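Local coordinates for formate dehydrogenase (Pyrobaculum aerophilum, PDB 1QP8), which probably reduces glyoxylate or hydroxypyruvate as an NAD(P)H-dependent member of the D-isomer specific 2-hydroxyacid dehydrogenase family, and binds NADPH, at residues Ile135-Arg138 / Val139-Leu143. Numbering follows the deposited sequence.
Sequences IGTR and VGKIL. With NDP (NADPH dihydro-nicotinamide-adenine-dinucleotide phosphate), chain C.
V139 and I135 sit one turn apart on helix 135-145, the helix of the Rossmann-type beta-alpha-beta unit that runs from strand 126-130 to strand 149-153. Their backbones are joined by V139 N to I135 O, 3.0 Å and almost straight at 171°, and their side chains lie side by side, I135 CG2 at 4.2 Å from V139 CG2. The amino end of the helix faces NADPH: I135 N donates to the diphosphate oxygen O1N of NDP at 2.8 Å, where the helix dipole would probably help to offset the negative charge. With CG1 beside its own backbone N (chi1 -66°), I135 directs CD1 to the same diphosphate, 3.6 Å from O2N of NDP. Replacing I135 by an alanine would remove CG1, CG2 and CD1, and would probably leave a gap between V139 and the diphosphate, though the backbone N-H bond to O1N could remain. G136, the third glycine of a GxGxxG pattern consistent with this fold, accepts from G140 N. The R138 guanidinium is tied by salt bridges, NH1 to D84 and NH2 to E134, while R138 O receives I142 N from outside its carbonyl plane in a longer bond of 3.2 Å. I142 itself packs on L146 of the second subunit. T137 O is met in a similarly tilted way by K141 N, at 2.8 Å. K141 then runs extended beyond CG alongside T137. OG1 of T137 lies beside its backbone N (chi1 -65°), which leaves CG2 anti to that N and set against the aliphatic part of the lysine, 3.4 Å from K141 CE.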
ATOM      1  N   ILE A 135      10.735  10.238  -6.665  1.00 44.03           N
ATOM      2  CA  ILE A 135      10.184   9.256  -5.750  1.00 44.03           C
ATOM      3  C   ILE A 135       9.324  10.016  -4.748  1.00 44.03           C
ATOM      4  O   ILE A 135       8.110   9.788  -4.650  1.00 44.03           O
ATOM      5  CB  ILE A 135      11.305   8.502  -5.001  1.00 34.03           C
ATOM      6  CG1 ILE A 135      12.105   7.650  -5.999  1.00 34.03           C
ATOM      7  CG2 ILE A 135      10.713   7.687  -3.840  1.00 34.03           C
ATOM      8  CD1 ILE A 135      13.418   7.100  -5.427  1.00 34.03           C
ATOM      9  N   GLY A 136       9.957  10.938  -4.027  1.00 47.53           N
ATOM     10  CA  GLY A 136       9.248  11.718  -3.031  1.00 47.53           C
ATOM     11  C   GLY A 136       7.895  12.168  -3.522  1.00 47.53           C
ATOM     12  O   GLY A 136       6.873  11.942  -2.876  1.00 47.53           O
ATOM     13  N   THR A 137       7.897  12.785  -4.696  1.00 48.65           N
ATOM     14  CA  THR A 137       6.685  13.296  -5.311  1.00 48.65           C
ATOM     15  C   THR A 137       5.610  12.261  -5.606  1.00 48.65           C
ATOM     16  O   THR A 137       4.430  12.506  -5.360  1.00 48.65           O
ATOM     17  CB  THR A 137       7.008  14.029  -6.624  1.00 55.82           C
ATOM     18  OG1 THR A 137       7.800  15.189  -6.340  1.00 55.82           O
ATOM     19  CG2 THR A 137       5.727  14.459  -7.320  1.00 55.82           C
ATOM     20  N   ARG A 138       6.001  11.117  -6.151  1.00 44.87           N
ATOM     21  CA  ARG A 138       5.024  10.087  -6.476  1.00 44.87           C
ATOM     22  C   ARG A 138       4.379   9.605  -5.206  1.00 44.87           C
ATOM     23  O   ARG A 138       3.163   9.394  -5.149  1.00 44.87           O
ATOM     24  CB  ARG A 138       5.692   8.929  -7.216  1.00 48.85           C
ATOM     25  CG  ARG A 138       6.112   9.313  -8.622  1.00 48.85           C
ATOM     26  CD  ARG A 138       6.939   8.253  -9.297  1.00 48.85           C
ATOM     27  NE  ARG A 138       7.944   8.876 -10.158  1.00 48.85           N
ATOM     28  CZ  ARG A 138       7.884   8.916 -11.483  1.00 48.85           C
ATOM     29  NH1 ARG A 138       6.864   8.356 -12.120  1.00 48.85           N
ATOM     30  NH2 ARG A 138       8.833   9.535 -12.172  1.00 48.85           N
ATOM     31  N   VAL A 139       5.200   9.452  -4.176  1.00 43.71           N
ATOM     32  CA  VAL A 139       4.702   8.999  -2.887  1.00 43.71           C
ATOM     33  C   VAL A 139       3.731  10.054  -2.378  1.00 43.71           C
ATOM     34  O   VAL A 139       2.565   9.759  -2.095  1.00 43.71           O
ATOM     35  CB  VAL A 139       5.878   8.786  -1.879  1.00 34.85           C
ATOM     36  CG1 VAL A 139       5.349   8.371  -0.515  1.00 34.85           C
ATOM     37  CG2 VAL A 139       6.818   7.700  -2.404  1.00 34.85           C
ATOM     38  N   GLY A 140       4.218  11.286  -2.292  1.00 45.80           N
ATOM     39  CA  GLY A 140       3.399  12.395  -1.830  1.00 45.80           C
ATOM     40  C   GLY A 140       2.057  12.480  -2.530  1.00 45.80           C
ATOM     41  O   GLY A 140       1.023  12.629  -1.878  1.00 45.80           O
ATOM     42  N   LYS A 141       2.059  12.371  -3.853  1.00 55.80           N
ATOM     43  CA  LYS A 141       0.808  12.432  -4.582  1.00 55.80           C
ATOM     44  C   LYS A 141      -0.177  11.327  -4.180  1.00 55.80           C
ATOM     45  O   LYS A 141      -1.373  11.583  -4.014  1.00 55.80           O
ATOM     46  CB  LYS A 141       1.087  12.431  -6.082  1.00100.15           C
ATOM     47  CG  LYS A 141       1.822  13.697  -6.499  1.00100.15           C
ATOM     48  CD  LYS A 141       1.962  13.853  -8.000  1.00100.15           C
ATOM     49  CE  LYS A 141       2.591  15.203  -8.325  1.00100.15           C
ATOM     50  NZ  LYS A 141       2.800  15.418  -9.779  1.00100.15           N
ATOM     51  N   ILE A 142       0.319  10.109  -3.987  1.00 49.81           N
ATOM     52  CA  ILE A 142      -0.539   8.992  -3.595  1.00 49.81           C
ATOM     53  C   ILE A 142      -1.087   9.153  -2.180  1.00 49.81           C
ATOM     54  O   ILE A 142      -2.274   8.927  -1.925  1.00 49.81           O
ATOM     55  CB  ILE A 142       0.229   7.684  -3.677  1.00 64.21           C
ATOM     56  CG1 ILE A 142       0.788   7.539  -5.086  1.00 64.21           C
ATOM     57  CG2 ILE A 142      -0.681   6.529  -3.333  1.00 64.21           C
ATOM     58  CD1 ILE A 142       1.778   6.422  -5.239  1.00 64.21           C
ATOM     59  N   LEU A 143      -0.217   9.529  -1.253  1.00 62.21           N
ATOM     60  CA  LEU A 143      -0.659   9.718   0.118  1.00 62.21           C
ATOM     61  C   LEU A 143      -1.798  10.723   0.102  1.00 62.21           C
ATOM     62  O   LEU A 143      -2.890  10.451   0.601  1.00 62.21           O
ATOM     63  CB  LEU A 143       0.486  10.241   0.986  1.00 46.01           C
ATOM     64  CG  LEU A 143       1.625   9.255   1.230  1.00 46.01           C
ATOM     65  CD1 LEU A 143       2.594   9.867   2.207  1.00 46.01           C
ATOM     66  CD2 LEU A 143       1.076   7.941   1.783  1.00 46.01           C
TER
HETATM   67  PA  NDP C 310      16.371  13.053  -7.324  0.70 54.47           P
HETATM   68  O1A NDP C 310      17.844  13.056  -7.063  0.70 54.47           O
HETATM   69  O2A NDP C 310      16.538  11.700  -7.897  0.70 54.47           O
HETATM   70  O5B NDP C 310      16.234  13.622  -5.782  0.70 54.47           O
HETATM   71  C5B NDP C 310      16.138  15.104  -5.769  0.70 54.47           C
HETATM   72  C4B NDP C 310      15.070  15.566  -4.711  0.70 54.47           C
HETATM   73  O4B NDP C 310      15.539  15.528  -3.308  0.70 54.47           O
HETATM   74  C3B NDP C 310      14.642  17.078  -4.868  0.70 54.47           C
HETATM   75  O3B NDP C 310      13.403  17.297  -4.217  0.70 54.47           O
HETATM   76  C2B NDP C 310      15.872  17.716  -4.221  0.70 54.47           C
HETATM   77  O2B NDP C 310      15.978  19.065  -3.945  0.70 54.47           O
HETATM   78  C1B NDP C 310      16.025  16.866  -3.029  0.70 54.47           C
HETATM   79  N9A NDP C 310      17.310  16.989  -2.423  0.70 54.47           N
HETATM   80  C8A NDP C 310      18.560  16.630  -2.854  0.70 54.47           C
HETATM   81  N7A NDP C 310      19.504  16.906  -1.954  0.70 54.47           N
HETATM   82  C5A NDP C 310      18.805  17.466  -0.914  0.70 54.47           C
HETATM   83  C6A NDP C 310      19.232  17.992   0.361  0.70 54.47           C
HETATM   84  N6A NDP C 310      20.538  17.981   0.687  0.70 54.47           N
HETATM   85  N1A NDP C 310      18.252  18.507   1.202  0.70 54.47           N
HETATM   86  C2A NDP C 310      16.928  18.490   0.782  0.70 54.47           C
HETATM   87  N3A NDP C 310      16.459  18.033  -0.366  0.70 54.47           N
HETATM   88  C4A NDP C 310      17.464  17.515  -1.165  0.70 54.47           C
HETATM   89  O3  NDP C 310      15.200  12.218  -6.700  0.70 54.47           O
HETATM   90  PN  NDP C 310      14.711  10.710  -6.273  0.70 54.47           P
HETATM   91  O1N NDP C 310      13.340  10.733  -5.712  0.70 54.47           O
HETATM   92  O2N NDP C 310      14.815   9.743  -7.413  0.70 54.47           O
HETATM   93  O5D NDP C 310      15.785  10.211  -5.107  0.70 54.47           O
HETATM   94  C5D NDP C 310      17.057   9.674  -5.539  0.70 54.47           C
HETATM   95  C4D NDP C 310      17.776   9.191  -4.268  0.70 54.47           C
HETATM   96  O4D NDP C 310      17.010   8.115  -3.672  0.70 54.47           O
HETATM   97  C3D NDP C 310      19.150   8.615  -4.604  0.70 54.47           C
HETATM   98  O3D NDP C 310      20.102   9.665  -4.583  0.70 54.47           O
HETATM   99  C2D NDP C 310      19.316   7.530  -3.506  0.70 54.47           C
HETATM  100  O2D NDP C 310      19.986   8.048  -2.346  0.70 54.47           O
HETATM  101  C1D NDP C 310      17.875   7.035  -3.243  0.70 54.47           C
HETATM  102  N1N NDP C 310      17.533   5.732  -3.989  0.70 54.47           N
HETATM  103  C2N NDP C 310      17.185   4.611  -3.160  0.70 54.47           C
HETATM  104  C3N NDP C 310      16.868   3.406  -3.834  0.70 54.47           C
HETATM  105  C7N NDP C 310      16.480   2.156  -2.952  0.70 54.47           C
HETATM  106  O7N NDP C 310      16.029   1.181  -3.524  0.70 54.47           O
HETATM  107  N7N NDP C 310      16.674   2.251  -1.608  0.70 54.47           N
HETATM  108  C4N NDP C 310      16.868   3.236  -5.272  0.70 54.47           C
HETATM  109  C5N NDP C 310      17.234   4.444  -5.967  0.70 54.47           C
HETATM  110  C6N NDP C 310      17.553   5.640  -5.400  0.70 54.47           C
HETATM  111  P2B NDP C 310      16.788  19.957  -5.142  0.70 54.47           P
HETATM  112  O1X NDP C 310      16.701  21.283  -4.425  0.70 54.47           O
HETATM  113  O2X NDP C 310      18.133  19.323  -5.180  0.70 54.47           O
HETATM  114  O3X NDP C 310      15.992  19.790  -6.346  0.70 54.47           O